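Local atomic coordinates of putative surface-anchored fimbrial subunit (Corynebacterium diphtheriae, PDB entry 3HR6), a protein that forms the shaft of a Corynebacterium diphtheriae pilus as its major subunit, built of tandem Ig-like modules and probably serving in adhesion. Residues R4-V9 with V88-N93; G36-L41 with V79-T84; T40-N45 with V102-G107. One frame throughout, in Å; residues are numbered along the deposited sequence.

How the contacts relate
All three contacts are antiparallel strand pairings in the strands of one beta domain, the N-terminal pilin domain. Contacts 2 and 3 share strand 38-44, with 76-83 along one margin and 97-103 along the other; contact 1 pairs 5-13 with 89-94, in the layer facing them, and packs on them through Phe-91 CB on Leu-41 CD2, 3.6 Å. Contact 2 is nested within the chain loop closed by contact 1, whereas contacts 1 and 3 alternate along the chain. Contacts 1 and 2 are partly buried: the first ends in an exposed Arg-Asn grip, the second has a bulge at one end and a threonine clamp at the other. The small contact 3 is buried, and there a carboxylate takes hydroxyl and water bonds.

Contact 1: residues R4-V9 with V88-N93; sequences RTSIAV and VAKFDN
Ile-7 with Phe-91 and Val-9 with Ala-89 are the hydrogen-bonded pairs of an antiparallel ladder that joins strand 5-13 to strand 89-94 in the N-terminal pilin domain. Between them lies the non-hydrogen-bonded pair Ala-8 and Lys-90. The short segments run almost exactly opposed, at 173°, and the bonds are short and straight: Phe-91 N to Ile-7 O and Val-9 N to Ala-89 O are both 2.8 Å. Ile-7, Val-9, Ala-89 and Phe-91 share one face, which meets strand 38-44 through Leu-41 and Phe-39. There Val-9 CG2 lies in the plane of the Phe-91 ring, at its edge, 3.9 Å from CE2. Away from this face, Ser-6 OG touches Lys-90 CE at 3.5 Å, but the hydroxyl is hydrogen-bonded to Asp-134 OD1. At the end of the ladder the chain turns a corner at Asn-93, and Arg-4 bends at its third side-chain torsion (70°) to hold that corner side-on. Arg-4 NE reaches Asn-93 OD1 at 2.9 Å and Arg-4 NH2 the backbone O of Asn-93 at 2.8 Å. OD1 lies in the guanidinium plane, although the amide itself is turned 77° from it, and both donors stand above the carbonyl planes they address. The contact thus passes from regular backbone bonding over an apolar face to an exposed polar clasp, in which one arginine ties the side chain and the main chain of the turning residue to the start of the first strand.

Contact 2: residues G36-L41 with V79-T84; sequences GMSFTL and VATKKT
Leu-41 is faced by two residues, Val-79 and Ala-80, in a classic beta bulge that interrupts the antiparallel pairing of strands 38-44 and 76-83. Its carbonyl O takes a firm bond from Val-79 N at 2.8 Å and a weak one from Ala-80 N at 3.4 Å, while Leu-41 N returns a bond to Ala-80 O. Beyond the bulge the ladder is regular, with Phe-39 and Lys-82 as a hydrogen-bonded pair flanked by the non-hydrogen-bonded pairs Thr-40 with Thr-81 and Ser-38 with Lys-83. Phe-39, Leu-41, Ala-80 and Lys-82 occupy one face, on which Phe-39 and Leu-41 pack against strand 5-13 and Lys-82 NZ bonds to Lys-90 O. On the other face Thr-81 OG1 lies 3.1 Å from both Phe-39 O and Thr-40 OG1, the latter itself bonded to Glu-104 OE2; the Thr-81 proton could serve either, and the residue has two conformers, so this link is doubtful. The far end is clamped by Thr-84. Its backbone N donates to Met-37 O and its O accepts from Gly-36 N at 2.9 Å, in a nearly straight bond of 173°. A chi1 of 53° brings the hydroxyl to the backbone of Met-37, and it is also bonded to Val-34 O. Thr-84 OG1 accepts the Met-37 N-H at 2.9 Å, while the methyl CG2 of the same residue comes to 3.8 Å from Phe-39 CE2, obliquely to the ring.

Contact 3: residues T40-N45 with V102-G107; sequences TLYRVN and VQELNG
Thr-40 and Val-102 form the single antiparallel bridge between the two segments, a hydrogen-bonded pair: Thr-40 N donates to Val-102 O and Val-102 N to Thr-40 O, each at 2.8 Å. From this pair the two segments run apart, because 41-44 continues along the earlier part of strand 97-103 while 103-107 passes beside residues 36-38. The side chains therefore meet close to the bridge. Thr-40 OG1 donates to Glu-104 OE2 at 2.6 Å, using the anti lone pair of that oxygen. Glu-104 turns its carboxylate back to the threonine by bending at its second torsion (chi2 -76°). A water donates a second bond to Glu-104 OE2 at 2.8 Å, and lies in the plane of the Tyr-42 ring, 2.5 Å from Tyr-42 OH. It thereby links the phenol to a carboxylate that the hydroxyl does not reach directly. Two donors on one oxygen would probably favour the charged form of Glu-104; its other oxygen, OE1, has a long and weak ion pair with Arg-113. Beside this polar chain, Val-102 CG2 approaches the Tyr-42 ring obliquely, 3.6 Å from CE2 and 3.8 Å from CD2, so that a methyl group packs against the same side chain whose hydroxyl binds the water. Strand 38-44 is flanked by 97-103 here and by 76-83 along its other margin, where Tyr-42 touches Val-76 and Lys-78; strand 97-103 pairs in turn with 117-124, which places the bridge in the interior of the layer.

Contact 1: residues R4-V9 with V88-N93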
# COMPACT_ATOMS: atom_id res chain seq x y z
N ARG A 4 10.29 9.94 -44.36
CA ARG A 4 9.81 9.29 -43.09
C ARG A 4 10.52 9.84 -41.85
O ARG A 4 11.74 10.02 -41.84
CB ARG A 4 9.90 7.76 -43.18
CG ARG A 4 9.07 7.29 -44.37
CD ARG A 4 8.52 5.89 -44.23
NE ARG A 4 7.46 5.75 -43.23
CZ ARG A 4 6.22 6.23 -43.35
NH1 ARG A 4 5.86 6.96 -44.41
NH2 ARG A 4 5.33 6.00 -42.39
N THR A 5 9.74 10.07 -40.81
CA THR A 5 10.16 10.87 -39.70
C THR A 5 10.09 10.03 -38.43
O THR A 5 9.59 8.91 -38.46
CB THR A 5 9.27 12.15 -39.63
OG1 THR A 5 9.93 13.20 -38.91
CG2 THR A 5 7.92 11.85 -39.00
N SER A 6 10.61 10.55 -37.33
CA SER A 6 10.47 9.89 -36.04
C SER A 6 10.36 10.92 -34.93
O SER A 6 10.83 12.05 -35.09
CB SER A 6 11.61 8.91 -35.75
OG SER A 6 12.84 9.58 -35.55
N ILE A 7 9.68 10.53 -33.86
CA ILE A 7 9.61 11.32 -32.62
C ILE A 7 10.21 10.51 -31.50
O ILE A 7 9.73 9.42 -31.17
CB ILE A 7 8.17 11.78 -32.31
CG1 ILE A 7 7.66 12.69 -33.43
CG2 ILE A 7 8.13 12.54 -30.98
CD1 ILE A 7 6.16 12.73 -33.54
N ALA A 8 11.26 11.05 -30.89
CA ALA A 8 11.92 10.47 -29.74
C ALA A 8 11.43 11.24 -28.51
O ALA A 8 11.74 12.44 -28.37
CB ALA A 8 13.41 10.61 -29.90
N VAL A 9 10.66 10.56 -27.66
CA VAL A 9 10.17 11.17 -26.43
C VAL A 9 11.11 10.82 -25.28
O VAL A 9 11.27 9.66 -24.92
CB VAL A 9 8.74 10.67 -26.06
CG1 VAL A 9 8.25 11.41 -24.84
CG2 VAL A 9 7.77 10.85 -27.22
N VAL A 88 14.42 7.00 -23.51
CA VAL A 88 13.68 7.43 -24.69
C VAL A 88 12.60 6.44 -25.13
O VAL A 88 12.78 5.24 -25.02
CB VAL A 88 14.65 7.69 -25.86
CG1 VAL A 88 15.32 6.39 -26.39
CG2 VAL A 88 13.96 8.45 -27.00
N ALA A 89 11.47 6.96 -25.59
CA ALA A 89 10.47 6.18 -26.32
C ALA A 89 10.50 6.73 -27.72
O ALA A 89 10.06 7.86 -27.93
CB ALA A 89 9.08 6.33 -25.70
N LYS A 90 11.08 5.98 -28.65
CA LYS A 90 11.19 6.40 -30.06
C LYS A 90 10.08 5.81 -30.95
O LYS A 90 10.00 4.58 -31.14
CB LYS A 90 12.55 6.03 -30.65
CG LYS A 90 12.78 6.66 -32.00
CD LYS A 90 14.22 6.55 -32.47
CE LYS A 90 14.34 6.92 -33.92
NZ LYS A 90 15.74 7.15 -34.33
N PHE A 91 9.27 6.69 -31.53
CA PHE A 91 8.23 6.30 -32.47
C PHE A 91 8.79 6.54 -33.86
O PHE A 91 8.92 7.68 -34.28
CB PHE A 91 6.96 7.14 -32.22
CG PHE A 91 6.36 6.94 -30.87
CD1 PHE A 91 5.46 5.92 -30.64
CD2 PHE A 91 6.72 7.76 -29.80
CE1 PHE A 91 4.91 5.73 -29.40
CE2 PHE A 91 6.18 7.55 -28.54
CZ PHE A 91 5.28 6.54 -28.34
N ASP A 92 9.15 5.45 -34.55
CA ASP A 92 9.96 5.49 -35.77
C ASP A 92 9.07 5.22 -36.99
O ASP A 92 7.95 4.74 -36.84
CB ASP A 92 11.08 4.44 -35.64
CG ASP A 92 12.28 4.71 -36.57
OD1 ASP A 92 12.22 5.56 -37.49
OD2 ASP A 92 13.33 4.04 -36.36
N ASN A 93 9.57 5.55 -38.18
CA ASN A 93 8.90 5.25 -39.46
C ASN A 93 7.51 5.93 -39.57
O ASN A 93 6.52 5.30 -39.97
CB ASN A 93 8.79 3.71 -39.62
CG ASN A 93 8.61 3.27 -41.05
OD1 ASN A 93 9.18 3.85 -41.98
ND2 ASN A 93 7.84 2.20 -41.25

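Contact 2: residues G36-L41 with V79-T84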
# COMPACT_ATOMS: atom_id res chain seq x y z
N GLY A 36 10.56 3.63 -18.23
CA GLY A 36 9.28 3.06 -17.88
C GLY A 36 8.13 4.04 -17.94
O GLY A 36 7.06 3.76 -17.43
N MET A 37 8.37 5.22 -18.54
CA MET A 37 7.32 6.21 -18.65
C MET A 37 6.56 5.92 -19.93
O MET A 37 7.17 5.72 -20.98
CB MET A 37 7.90 7.62 -18.63
CG MET A 37 8.59 7.96 -17.32
SD MET A 37 7.44 8.15 -15.96
CE MET A 37 7.63 6.60 -15.04
N SER A 38 5.23 5.90 -19.83
CA SER A 38 4.38 5.38 -20.89
C SER A 38 3.75 6.53 -21.66
O SER A 38 3.16 7.43 -21.07
CB SER A 38 3.29 4.50 -20.27
OG SER A 38 2.39 4.10 -21.29
N PHE A 39 3.89 6.48 -22.98
CA PHE A 39 3.38 7.48 -23.85
C PHE A 39 2.60 6.87 -24.97
O PHE A 39 3.00 5.85 -25.52
CB PHE A 39 4.52 8.28 -24.46
CG PHE A 39 5.24 9.12 -23.47
CD1 PHE A 39 4.86 10.44 -23.22
CD2 PHE A 39 6.32 8.60 -22.79
CE1 PHE A 39 5.53 11.21 -22.29
CE2 PHE A 39 7.00 9.35 -21.88
CZ PHE A 39 6.61 10.67 -21.62
N THR A 40 1.51 7.53 -25.34
CA THR A 40 0.81 7.21 -26.56
C THR A 40 1.02 8.36 -27.57
O THR A 40 0.89 9.55 -27.24
CB THR A 40 -0.68 6.96 -26.28
OG1 THR A 40 -0.79 5.87 -25.36
CG2 THR A 40 -1.43 6.61 -27.56
N LEU A 41 1.38 7.97 -28.79
CA LEU A 41 1.45 8.86 -29.92
C LEU A 41 0.14 8.81 -30.71
O LEU A 41 -0.32 7.74 -31.07
CB LEU A 41 2.64 8.50 -30.81
CG LEU A 41 2.96 9.51 -31.93
CD1 LEU A 41 3.56 10.82 -31.37
CD2 LEU A 41 3.88 8.87 -32.97
N VAL A 79 -1.52 6.02 -32.92
CA VAL A 79 -0.49 5.38 -33.72
C VAL A 79 0.12 4.22 -32.95
O VAL A 79 0.18 3.10 -33.44
CB VAL A 79 0.67 6.34 -34.06
CG1 VAL A 79 1.73 5.59 -34.84
CG2 VAL A 79 0.18 7.56 -34.86
N ALA A 80 0.58 4.49 -31.73
CA ALA A 80 1.20 3.48 -30.91
C ALA A 80 1.36 3.97 -29.49
O ALA A 80 1.16 5.14 -29.20
CB ALA A 80 2.55 3.09 -31.48
N THR A 81 1.68 3.03 -28.62
CA THR A 81 1.99 3.35 -27.25
C THR A 81 3.25 2.59 -26.87
O THR A 81 3.44 1.45 -27.26
CB THR A 81 0.82 3.02 -26.30
OG1 THR A 81 1.11 3.49 -24.99
CG2 THR A 81 0.52 1.52 -26.27
N LYS A 82 4.13 3.25 -26.12
CA LYS A 82 5.28 2.55 -25.55
C LYS A 82 5.88 3.25 -24.35
O LYS A 82 5.60 4.41 -24.05
CB LYS A 82 6.37 2.32 -26.59
CG LYS A 82 6.93 3.54 -27.19
CD LYS A 82 7.93 3.21 -28.34
CE LYS A 82 7.25 2.69 -29.59
NZ LYS A 82 8.20 2.35 -30.69
N LYS A 83 6.78 2.53 -23.69
CA LYS A 83 7.46 3.01 -22.51
C LYS A 83 8.88 3.43 -22.86
O LYS A 83 9.52 2.91 -23.77
CB LYS A 83 7.47 1.91 -21.45
CG LYS A 83 6.15 1.75 -20.75
CD LYS A 83 6.19 0.55 -19.81
CE LYS A 83 4.91 0.41 -19.05
NZ LYS A 83 3.85 -0.04 -19.97
N THR A 84 9.38 4.43 -22.15
CA THR A 84 10.76 4.85 -22.36
C THR A 84 11.71 3.73 -21.88
O THR A 84 11.43 3.00 -20.89
CB THR A 84 11.04 6.14 -21.60
OG1 THR A 84 10.66 5.99 -20.22
CG2 THR A 84 10.23 7.31 -22.23

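Contact 3: residues T40-N45 with V102-G107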
# COMPACT_ATOMS: atom_id res chain seq x y z
N THR A 40 1.51 7.53 -25.34
CA THR A 40 0.81 7.21 -26.56
C THR A 40 1.02 8.36 -27.57
O THR A 40 0.89 9.55 -27.24
CB THR A 40 -0.68 6.96 -26.28
OG1 THR A 40 -0.79 5.87 -25.36
CG2 THR A 40 -1.43 6.61 -27.56
N LEU A 41 1.38 7.97 -28.79
CA LEU A 41 1.45 8.86 -29.92
C LEU A 41 0.14 8.81 -30.71
O LEU A 41 -0.32 7.74 -31.07
CB LEU A 41 2.64 8.50 -30.81
CG LEU A 41 2.96 9.51 -31.93
CD1 LEU A 41 3.56 10.82 -31.37
CD2 LEU A 41 3.88 8.87 -32.97
N TYR A 42 -0.46 9.97 -30.94
CA TYR A 42 -1.62 10.15 -31.81
C TYR A 42 -1.27 11.05 -32.98
O TYR A 42 -0.51 12.02 -32.82
CB TYR A 42 -2.75 10.85 -31.06
CG TYR A 42 -3.32 10.06 -29.90
CD1 TYR A 42 -4.37 9.17 -30.11
CD2 TYR A 42 -2.83 10.21 -28.61
CE1 TYR A 42 -4.91 8.45 -29.09
CE2 TYR A 42 -3.38 9.51 -27.56
CZ TYR A 42 -4.42 8.60 -27.82
OH TYR A 42 -4.99 7.87 -26.82
N ARG A 43 -1.87 10.77 -34.13
CA ARG A 43 -1.82 11.69 -35.28
C ARG A 43 -2.99 12.67 -35.21
O ARG A 43 -4.11 12.26 -34.90
CB ARG A 43 -1.87 10.92 -36.60
CG ARG A 43 -1.84 11.84 -37.84
CD ARG A 43 -1.52 11.08 -39.12
NE ARG A 43 -0.36 10.22 -38.94
CZ ARG A 43 -0.37 8.88 -38.86
NH1 ARG A 43 -1.50 8.18 -38.99
NH2 ARG A 43 0.78 8.23 -38.67
N VAL A 44 -2.73 13.95 -35.43
CA VAL A 44 -3.81 14.94 -35.49
C VAL A 44 -4.48 14.86 -36.85
O VAL A 44 -3.85 15.12 -37.89
CB VAL A 44 -3.33 16.35 -35.19
CG1 VAL A 44 -4.48 17.34 -35.23
CG2 VAL A 44 -2.68 16.37 -33.82
N ASN A 45 -5.75 14.48 -36.85
CA ASN A 45 -6.47 14.30 -38.11
C ASN A 45 -6.60 15.59 -38.88
O ASN A 45 -6.82 16.66 -38.31
CB ASN A 45 -7.86 13.70 -37.85
CG ASN A 45 -7.79 12.32 -37.27
OD1 ASN A 45 -8.81 11.75 -36.86
ND2 ASN A 45 -6.59 11.76 -37.22
N VAL A 102 0.87 11.85 -25.66
CA VAL A 102 0.11 11.79 -24.40
C VAL A 102 0.84 10.88 -23.43
O VAL A 102 0.90 9.68 -23.64
CB VAL A 102 -1.34 11.29 -24.61
CG1 VAL A 102 -2.08 11.18 -23.26
CG2 VAL A 102 -2.10 12.23 -25.53
N GLN A 103 1.38 11.42 -22.35
CA GLN A 103 1.86 10.55 -21.28
C GLN A 103 0.68 9.89 -20.58
O GLN A 103 -0.33 10.54 -20.30
CB GLN A 103 2.69 11.27 -20.23
CG GLN A 103 3.40 10.26 -19.33
CD GLN A 103 4.43 10.85 -18.38
OE1 GLN A 103 4.68 12.07 -18.35
NE2 GLN A 103 5.07 9.97 -17.60
N GLU A 104 0.84 8.61 -20.27
CA GLU A 104 -0.23 7.80 -19.72
C GLU A 104 0.04 7.51 -18.25
O GLU A 104 1.13 7.71 -17.74
CB GLU A 104 -0.30 6.49 -20.46
CG GLU A 104 -0.54 6.64 -21.97
CD GLU A 104 -1.98 6.98 -22.35
OE1 GLU A 104 -2.76 7.45 -21.51
OE2 GLU A 104 -2.32 6.78 -23.53
N LEU A 105 -0.98 6.97 -17.60
CA LEU A 105 -0.96 6.68 -16.18
C LEU A 105 -0.52 5.25 -15.86
O LEU A 105 -0.56 4.83 -14.70
CB LEU A 105 -2.36 6.98 -15.61
CG LEU A 105 -2.74 8.45 -15.52
CD1 LEU A 105 -4.24 8.53 -15.11
CD2 LEU A 105 -1.86 9.22 -14.54
N ASN A 106 -0.11 4.49 -16.89
CA ASN A 106 0.31 3.10 -16.79
C ASN A 106 1.86 2.87 -16.96
O ASN A 106 2.32 1.81 -17.44
CB ASN A 106 -0.47 2.24 -17.79
CG ASN A 106 -0.06 2.50 -19.22
OD1 ASN A 106 0.47 3.56 -19.53
ND2 ASN A 106 -0.26 1.51 -20.11
N GLY A 107 2.65 3.87 -16.58
CA GLY A 107 4.11 3.72 -16.54
C GLY A 107 4.54 2.73 -15.48
O GLY A 107 3.70 2.31 -14.67
O HOH W 1 -4.34 8.44 -24.43